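PDB 5D8Z: endoglucanase from Ganoderma lucidum, which probably hydrolyses internal beta-1,4-glucosidic bonds of cellulose and related glucans as a family 5 glycoside hydrolase. Local coordinates for residues 138-143 with 179-184; 123-128 with 133-138; 64-69 with 322-327. One frame throughout, in Å; residues are numbered along the deposited sequence.

Contact 1 (138-143 with 179-184); sequences QDFAAL and QAAVTA
Ala141 meets Ala180 and Ala184 where residues 138-143 of helix 137-149 lie beside residues 179-184 of helix 171-187, the two short helical axes coming within 8.1 Å of each other at a signed angle of -33°. The backbones are nearest at Ala141 and Ala181, whose CA atoms are 4.6 Å apart, a closeness allowed by the alanines that both helices place in the interface. The methyl group of Ala141 sits between those of two residues one helical turn apart: its CB is 4.3 Å from CB of Ala180 and 4.2 Å from CB of Ala184. The Ala184 methyl also lies beside the carbonyl oxygen of Ala141, so backbone as well as side chain lines the seam. Phe140 extends the contact along its inner flank. With CG anti to the backbone N (chi1 -177°), its ring swings toward the neighbouring helix, and CE2 reaches to 4.1 Å from CB of Ala181. Trp144, one turn further along the helix, meets the Phe140 ring edge-to-face and also touches Ala181, while Val161 and Met162, just past barrel strand 157-160, pack on Phe140 as well. The helices are successive members of the outer layer of the TIM barrel, joined through that strand, and their shared direction, inclined by 33°, is that of neighbouring helices in this fold. Small methyl groups and one aromatic ring carbon make up the side-chain contacts, so cohesion between the helices rests on close apolar fit rather than on directional polar bonds.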
loop_
_atom_site.group_PDB
_atom_site.type_symbol
_atom_site.label_atom_id
_atom_site.label_comp_id
_atom_site.label_asym_id
_atom_site.label_seq_id
_atom_site.Cartn_x
_atom_site.Cartn_y
_atom_site.Cartn_z
ATOM N N GLN A 138 7.737 -9.443 18.417
ATOM C CA GLN A 138 9.010 -10.038 17.976
ATOM C C GLN A 138 8.891 -10.950 16.762
ATOM O O GLN A 138 9.700 -10.851 15.847
ATOM C CB GLN A 138 9.677 -10.853 19.091
ATOM C CG GLN A 138 10.340 -10.006 20.154
ATOM C CD GLN A 138 9.332 -9.448 21.138
ATOM O OE1 GLN A 138 8.520 -10.183 21.712
ATOM N NE2 GLN A 138 9.364 -8.153 21.318
ATOM N N ASP A 139 7.929 -11.874 16.798
ATOM C CA ASP A 139 7.599 -12.704 15.638
ATOM C C ASP A 139 7.512 -11.740 14.417
ATOM O O ASP A 139 8.131 -11.936 13.389
ATOM C CB ASP A 139 6.253 -13.488 15.857
ATOM C CG ASP A 139 6.309 -14.572 17.005
ATOM O OD1 ASP A 139 7.361 -15.211 17.216
ATOM O OD2 ASP A 139 5.279 -14.811 17.689
ATOM N N PHE A 140 6.790 -10.651 14.588
ATOM C CA PHE A 140 6.559 -9.702 13.514
ATOM C C PHE A 140 7.820 -8.930 13.084
ATOM O O PHE A 140 8.091 -8.728 11.898
ATOM C CB PHE A 140 5.503 -8.727 14.003
ATOM C CG PHE A 140 5.086 -7.711 13.000
ATOM C CD1 PHE A 140 4.777 -8.080 11.697
ATOM C CD2 PHE A 140 4.909 -6.407 13.377
ATOM C CE1 PHE A 140 4.334 -7.147 10.781
ATOM C CE2 PHE A 140 4.483 -5.465 12.470
ATOM C CZ PHE A 140 4.197 -5.832 11.164
ATOM N N ALA A 141 8.564 -8.479 14.083
ATOM C CA ALA A 141 9.770 -7.700 13.892
ATOM C C ALA A 141 10.782 -8.501 13.106
ATOM O O ALA A 141 11.395 -8.018 12.164
ATOM C CB ALA A 141 10.323 -7.341 15.244
ATOM N N ALA A 142 10.939 -9.745 13.504
ATOM C CA ALA A 142 11.752 -10.691 12.768
ATOM C C ALA A 142 11.446 -10.636 11.269
ATOM O O ALA A 142 12.372 -10.556 10.440
ATOM C CB ALA A 142 11.507 -12.098 13.283
ATOM N N LEU A 143 10.159 -10.685 10.929
ATOM C CA LEU A 143 9.758 -10.673 9.542
ATOM C C LEU A 143 10.348 -9.496 8.818
ATOM O O LEU A 143 10.987 -9.625 7.761
ATOM C CB LEU A 143 8.248 -10.616 9.407
ATOM C CG LEU A 143 7.803 -10.531 7.945
ATOM C CD1 LEU A 143 8.204 -11.805 7.207
ATOM C CD2 LEU A 143 6.301 -10.269 7.842
ATOM N N GLN A 179 6.519 0.149 16.065
ATOM C CA GLN A 179 7.830 0.561 16.501
ATOM C C GLN A 179 8.763 -0.617 16.330
ATOM O O GLN A 179 9.868 -0.531 15.794
ATOM C CB GLN A 179 7.764 0.971 17.961
ATOM C CG GLN A 179 9.092 1.447 18.538
ATOM C CD GLN A 179 9.628 2.640 17.795
ATOM O OE1 GLN A 179 9.040 3.693 17.836
ATOM N NE2 GLN A 179 10.710 2.458 17.073
ATOM N N ALA A 180 8.302 -1.754 16.782
ATOM C CA ALA A 180 9.160 -2.899 16.736
ATOM C C ALA A 180 9.633 -3.168 15.304
ATOM O O ALA A 180 10.821 -3.475 15.076
ATOM C CB ALA A 180 8.456 -4.104 17.314
ATOM N N ALA A 181 8.716 -3.061 14.343
ATOM C CA ALA A 181 9.086 -3.275 12.927
ATOM C C ALA A 181 10.082 -2.217 12.454
ATOM O O ALA A 181 11.117 -2.542 11.868
ATOM C CB ALA A 181 7.852 -3.256 12.051
ATOM N N VAL A 182 9.783 -0.954 12.746
ATOM C CA VAL A 182 10.656 0.119 12.317
ATOM C C VAL A 182 12.066 -0.153 12.798
ATOM O O VAL A 182 13.035 -0.194 12.006
ATOM C CB VAL A 182 10.269 1.459 12.920
ATOM C CG1 VAL A 182 11.383 2.448 12.634
ATOM C CG2 VAL A 182 8.893 1.955 12.425
ATOM N N THR A 183 12.188 -0.370 14.104
ATOM C CA THR A 183 13.475 -0.665 14.674
ATOM C C THR A 183 14.116 -1.859 13.991
ATOM O O THR A 183 15.297 -1.844 13.690
ATOM C CB THR A 183 13.350 -0.933 16.173
ATOM O OG1 THR A 183 12.853 0.240 16.817
ATOM C CG2 THR A 183 14.708 -1.294 16.761
ATOM N N ALA A 184 13.346 -2.908 13.729
ATOM C CA ALA A 184 13.929 -4.035 13.010
ATOM C C ALA A 184 14.457 -3.545 11.677
ATOM O O ALA A 184 15.573 -3.896 11.287
ATOM C CB ALA A 184 12.933 -5.169 12.812
#

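Contact 2 (123-128 with 133-138); sequences ARFNGE and GGPTNQ
Glu128, Pro135 and Phe125 carry this surface contact between a tight hairpin and the loop that leads into helix 137-149. Glu128 lies along the glycine pair. Its CB is 3.5 Å from CA of Gly134, and the bend at chi2 (72°) folds the chain so that CG and CD pass over the carbonyl oxygen of Gly133, the carboxylate ending on the solvent-exposed side. Gly134, without a side chain, lies close against Glu128. Next along the chain, the pyrrolidine ring of Pro135 crosses the Phe125 side chain at about a right angle, its CG 3.6 Å from CB of Phe125. The touch is thus at the root of the aromatic side chain; the ring itself leads away and meets Trp81 edge-to-face, and Trp81 and Ala89 touch Pro135 too. Phe125 and Glu128 also bracket a type I' turn, closed by Phe125 N to Glu128 O at 2.9 Å and Glu128 N to Phe125 O at 3.2 Å, with Asn126 and Gly127 at its corner. Beyond Pro135, Thr136 is the N-cap of the helix, its OG1 weakly accepting from Gln138 N while its own N bonds to Asp139 OD2. Polar bonds therefore shape the hairpin and the helix start separately, and the join between them is made by van der Waals contact of methylene groups with a proline and side-chain-free glycines.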
loop_
_atom_site.group_PDB
_atom_site.type_symbol
_atom_site.label_atom_id
_atom_site.label_comp_id
_atom_site.label_asym_id
_atom_site.label_seq_id
_atom_site.Cartn_x
_atom_site.Cartn_y
_atom_site.Cartn_z
ATOM N N ALA A 123 -3.159 -6.590 9.968
ATOM C CA ALA A 123 -2.616 -6.709 11.325
ATOM C C ALA A 123 -2.865 -8.052 11.972
ATOM O O ALA A 123 -2.703 -8.189 13.182
ATOM C CB ALA A 123 -3.138 -5.585 12.231
ATOM N N ARG A 124 -3.221 -9.050 11.179
ATOM C CA ARG A 124 -3.517 -10.367 11.726
ATOM C C ARG A 124 -2.689 -11.484 11.112
ATOM O O ARG A 124 -2.002 -11.304 10.106
ATOM C CB ARG A 124 -4.980 -10.664 11.530
ATOM C CG ARG A 124 -5.872 -9.865 12.429
ATOM C CD ARG A 124 -7.267 -9.818 11.877
ATOM N NE ARG A 124 -8.135 -9.249 12.881
ATOM C CZ ARG A 124 -8.328 -7.953 13.078
ATOM N NH1 ARG A 124 -7.708 -7.045 12.318
ATOM N NH2 ARG A 124 -9.146 -7.553 14.045
ATOM N N PHE A 125 -2.758 -12.636 11.764
ATOM C CA PHE A 125 -2.206 -13.897 11.262
ATOM C C PHE A 125 -3.183 -14.997 11.690
ATOM O O PHE A 125 -3.391 -15.244 12.880
ATOM C CB PHE A 125 -0.804 -14.159 11.838
ATOM C CG PHE A 125 -0.055 -15.252 11.124
ATOM C CD1 PHE A 125 0.737 -14.960 10.012
ATOM C CD2 PHE A 125 -0.146 -16.573 11.552
ATOM C CE1 PHE A 125 1.412 -15.971 9.336
ATOM C CE2 PHE A 125 0.526 -17.575 10.890
ATOM C CZ PHE A 125 1.310 -17.278 9.779
ATOM N N ASN A 126 -3.787 -15.632 10.705
ATOM C CA ASN A 126 -4.885 -16.570 10.932
ATOM C C ASN A 126 -5.836 -16.253 12.081
ATOM O O ASN A 126 -5.866 -16.983 13.050
ATOM C CB ASN A 126 -4.343 -17.982 11.117
ATOM C CG ASN A 126 -3.642 -18.497 9.889
ATOM O OD1 ASN A 126 -4.050 -18.244 8.755
ATOM N ND2 ASN A 126 -2.570 -19.201 10.108
ATOM N N GLY A 127 -6.617 -15.183 11.948
ATOM C CA GLY A 127 -7.673 -14.869 12.886
ATOM C C GLY A 127 -7.246 -14.071 14.087
ATOM O O GLY A 127 -8.081 -13.501 14.782
ATOM N N GLU A 128 -5.946 -13.979 14.316
ATOM C CA GLU A 128 -5.421 -13.506 15.586
ATOM C C GLU A 128 -4.607 -12.228 15.366
ATOM O O GLU A 128 -3.981 -12.098 14.335
ATOM C CB GLU A 128 -4.549 -14.637 16.132
ATOM C CG GLU A 128 -4.582 -14.807 17.639
ATOM C CD GLU A 128 -5.878 -15.384 18.176
ATOM O OE1 GLU A 128 -6.089 -16.626 18.117
ATOM O OE2 GLU A 128 -6.672 -14.581 18.701
ATOM N N GLY A 133 -3.059 -10.858 21.192
ATOM C CA GLY A 133 -3.699 -12.156 20.873
ATOM C C GLY A 133 -2.943 -13.045 19.883
ATOM O O GLY A 133 -2.880 -14.246 20.055
ATOM N N GLY A 134 -2.359 -12.463 18.838
ATOM C CA GLY A 134 -1.756 -13.233 17.758
ATOM C C GLY A 134 -0.262 -13.391 17.960
ATOM O O GLY A 134 0.192 -13.559 19.076
ATOM N N PRO A 135 0.511 -13.328 16.869
ATOM C CA PRO A 135 1.961 -13.272 16.945
ATOM C C PRO A 135 2.465 -12.073 17.720
ATOM O O PRO A 135 1.829 -11.039 17.745
ATOM C CB PRO A 135 2.395 -13.145 15.493
ATOM C CG PRO A 135 1.243 -13.620 14.692
ATOM C CD PRO A 135 0.029 -13.280 15.483
ATOM N N THR A 136 3.628 -12.216 18.322
ATOM C CA THR A 136 4.158 -11.178 19.162
ATOM C C THR A 136 4.852 -10.182 18.298
ATOM O O THR A 136 5.195 -10.445 17.142
ATOM C CB THR A 136 5.177 -11.709 20.177
ATOM O OG1 THR A 136 6.299 -12.238 19.490
ATOM C CG2 THR A 136 4.586 -12.823 21.002
ATOM N N ASN A 137 5.075 -9.024 18.897
ATOM C CA ASN A 137 5.802 -7.971 18.251
ATOM C C ASN A 137 7.135 -8.469 17.731
ATOM O O ASN A 137 7.598 -7.977 16.701
ATOM C CB ASN A 137 5.986 -6.791 19.205
ATOM C CG ASN A 137 4.679 -6.064 19.502
ATOM O OD1 ASN A 137 4.652 -5.150 20.328
ATOM N ND2 ASN A 137 3.592 -6.456 18.838
ATOM N N GLN A 138 7.737 -9.443 18.417
ATOM C CA GLN A 138 9.010 -10.038 17.976
ATOM C C GLN A 138 8.891 -10.950 16.762
ATOM O O GLN A 138 9.700 -10.851 15.847
ATOM C CB GLN A 138 9.677 -10.853 19.091
ATOM C CG GLN A 138 10.340 -10.006 20.154
ATOM C CD GLN A 138 9.332 -9.448 21.138
ATOM O OE1 GLN A 138 8.520 -10.183 21.712
ATOM N NE2 GLN A 138 9.364 -8.153 21.318
#

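Contact 3 (64-69 with 322-327); sequences KHFVDD and EVPTDT
Pro324 packs against the imidazole of His65, a ring held between two carboxylates. ND1 of His65 donates to OD2 of Asp69 over 2.8 Å, nearly straight at 174° and close to the ring plane, using the anti lone pair of that oxygen, while NE2 bonds to Asp333 OD2. With CG anti to the backbone N (chi1 154°), the ring leaves helix 59-68 toward Pro324, with Pro324 CG 3.8 Å from CD2 of His65; the Trp331 ring stacks with the imidazole. Phe66, the next residue, makes the second half of the contact: its CZ is 3.8 Å from CD of Pro324, and the carbonyl oxygen of Glu322 lies at the ring edge, in plane, 3.6 Å from CZ. His65 CD2 in turn sits over one face of the Phe66 ring, toward its rim. Replacing His65 by alanine is likely to leave Asp69 and Asp333 without their shared partner and to open a gap beside Pro324. The contact joins the end of helix 59-68 to the segment after the last barrel strand. Proline on aromatic carbon supplies the packing, and the two carboxylates, one at each ring nitrogen, which would probably favour a protonated imidazole, fix how the ring is turned.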
loop_
_atom_site.group_PDB
_atom_site.type_symbol
_atom_site.label_atom_id
_atom_site.label_comp_id
_atom_site.label_asym_id
_atom_site.label_seq_id
_atom_site.Cartn_x
_atom_site.Cartn_y
_atom_site.Cartn_z
ATOM N N LYS A 64 6.122 -1.074 -17.134
ATOM C CA LYS A 64 6.774 -0.312 -18.230
ATOM C C LYS A 64 5.833 0.770 -18.758
ATOM O O LYS A 64 6.213 1.913 -18.978
ATOM C CB LYS A 64 7.167 -1.208 -19.406
ATOM C CG LYS A 64 8.649 -1.561 -19.516
ATOM C CD LYS A 64 9.413 -0.601 -20.447
ATOM C CE LYS A 64 9.244 -0.886 -21.938
ATOM N NZ LYS A 64 10.013 -2.083 -22.378
ATOM N N HIS A 65 4.582 0.396 -18.929
ATOM C CA HIS A 65 3.616 1.264 -19.558
ATOM C C HIS A 65 3.233 2.366 -18.601
ATOM O O HIS A 65 3.238 3.540 -18.951
ATOM C CB HIS A 65 2.398 0.430 -19.988
ATOM C CG HIS A 65 1.137 1.199 -20.062
ATOM N ND1 HIS A 65 0.954 2.239 -20.947
ATOM C CD2 HIS A 65 -0.003 1.104 -19.339
ATOM C CE1 HIS A 65 -0.258 2.741 -20.778
ATOM N NE2 HIS A 65 -0.861 2.067 -19.811
ATOM N N PHE A 66 2.902 1.992 -17.375
ATOM C CA PHE A 66 2.451 2.980 -16.423
ATOM C C PHE A 66 3.499 4.078 -16.231
ATOM O O PHE A 66 3.140 5.232 -16.019
ATOM C CB PHE A 66 2.093 2.314 -15.091
ATOM C CG PHE A 66 0.719 1.687 -15.052
ATOM C CD1 PHE A 66 -0.411 2.402 -15.410
ATOM C CD2 PHE A 66 0.551 0.404 -14.610
ATOM C CE1 PHE A 66 -1.681 1.825 -15.362
ATOM C CE2 PHE A 66 -0.705 -0.166 -14.533
ATOM C CZ PHE A 66 -1.824 0.534 -14.917
ATOM N N VAL A 67 4.785 3.728 -16.308
ATOM C CA VAL A 67 5.842 4.736 -16.232
ATOM C C VAL A 67 5.942 5.452 -17.565
ATOM O O VAL A 67 5.668 6.646 -17.641
ATOM C CB VAL A 67 7.256 4.162 -15.895
ATOM C CG1 VAL A 67 8.317 5.270 -15.912
ATOM C CG2 VAL A 67 7.271 3.465 -14.541
ATOM N N ASP A 68 6.316 4.725 -18.610
ATOM C CA ASP A 68 6.726 5.358 -19.868
ATOM C C ASP A 68 5.660 6.204 -20.557
ATOM O O ASP A 68 5.984 7.208 -21.211
ATOM C CB ASP A 68 7.276 4.319 -20.841
ATOM C CG ASP A 68 8.580 3.690 -20.338
ATOM O OD1 ASP A 68 9.038 4.075 -19.239
ATOM O OD2 ASP A 68 9.144 2.804 -21.029
ATOM N N ASP A 69 4.402 5.825 -20.412
ATOM C CA ASP A 69 3.330 6.527 -21.097
ATOM C C ASP A 69 2.505 7.388 -20.130
ATOM O O ASP A 69 1.941 8.387 -20.533
ATOM C CB ASP A 69 2.409 5.528 -21.853
ATOM C CG ASP A 69 3.198 4.517 -22.715
ATOM O OD1 ASP A 69 4.178 4.944 -23.387
ATOM O OD2 ASP A 69 2.845 3.291 -22.711
ATOM N N GLU A 322 -8.130 -1.320 -13.057
ATOM C CA GLU A 322 -7.181 -0.393 -13.645
ATOM C C GLU A 322 -6.215 -1.105 -14.599
ATOM O O GLU A 322 -5.291 -0.488 -15.118
ATOM C CB GLU A 322 -6.400 0.321 -12.535
ATOM C CG GLU A 322 -7.288 1.242 -11.700
ATOM C CD GLU A 322 -6.569 1.951 -10.555
ATOM O OE1 GLU A 322 -5.321 1.851 -10.416
ATOM O OE2 GLU A 322 -7.276 2.617 -9.774
ATOM N N VAL A 323 -6.469 -2.376 -14.901
ATOM C CA VAL A 323 -5.575 -3.134 -15.766
ATOM C C VAL A 323 -5.674 -2.602 -17.202
ATOM O O VAL A 323 -6.749 -2.587 -17.793
ATOM C CB VAL A 323 -5.881 -4.647 -15.765
ATOM C CG1 VAL A 323 -4.916 -5.376 -16.691
ATOM C CG2 VAL A 323 -5.783 -5.217 -14.360
ATOM N N PRO A 324 -4.546 -2.175 -17.764
ATOM C CA PRO A 324 -4.523 -1.780 -19.128
ATOM C C PRO A 324 -4.442 -2.989 -20.049
ATOM O O PRO A 324 -4.204 -4.095 -19.590
ATOM C CB PRO A 324 -3.209 -0.994 -19.214
ATOM C CG PRO A 324 -2.303 -1.758 -18.317
ATOM C CD PRO A 324 -3.190 -2.179 -17.182
ATOM N N THR A 325 -4.561 -2.741 -21.347
ATOM C CA THR A 325 -4.606 -3.761 -22.367
ATOM C C THR A 325 -3.407 -3.623 -23.314
ATOM O O THR A 325 -3.088 -2.504 -23.761
ATOM C CB THR A 325 -5.915 -3.572 -23.172
ATOM O OG1 THR A 325 -7.031 -3.453 -22.277
ATOM C CG2 THR A 325 -6.150 -4.707 -24.108
ATOM N N ASP A 326 -2.793 -4.762 -23.666
ATOM C CA ASP A 326 -1.641 -4.810 -24.585
ATOM C C ASP A 326 -2.051 -5.368 -25.948
ATOM O O ASP A 326 -2.350 -6.555 -26.096
ATOM C CB ASP A 326 -0.512 -5.660 -23.970
ATOM C CG ASP A 326 0.731 -5.778 -24.864
ATOM O OD1 ASP A 326 0.910 -4.980 -25.813
ATOM O OD2 ASP A 326 1.547 -6.682 -24.597
ATOM N N THR A 327 -2.034 -4.508 -26.958
ATOM C CA THR A 327 -2.310 -4.924 -28.318
ATOM C C THR A 327 -1.047 -4.785 -29.123
ATOM O O THR A 327 -0.733 -3.715 -29.628
ATOM C CB THR A 327 -3.431 -4.092 -28.939
ATOM O OG1 THR A 327 -4.506 -3.954 -28.000
ATOM C CG2 THR A 327 -3.959 -4.787 -30.161
#

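Overall arrangement
Contacts 1 and 2 are neighbours, with centres about 12 Å apart: they share Gln138 on helix 137-149, and Ala180 CB touches Asn137 O at 4.0 Å. The helix start shaped beside 123-128 thus runs directly into the packing against 179-184. Contact 3 lies across the barrel, its centre about 36 Å from that of contact 1 and about 37 Å from that of contact 2, and along the chain it closes a loop enclosing both. The glycan lies in a pocket that includes Glu164, Trp202, Tyr237 and Glu276, the two glutamates being consistent with the catalytic pair of family 5. The Glu322 side chain is about 12 Å from a bound glucose unit.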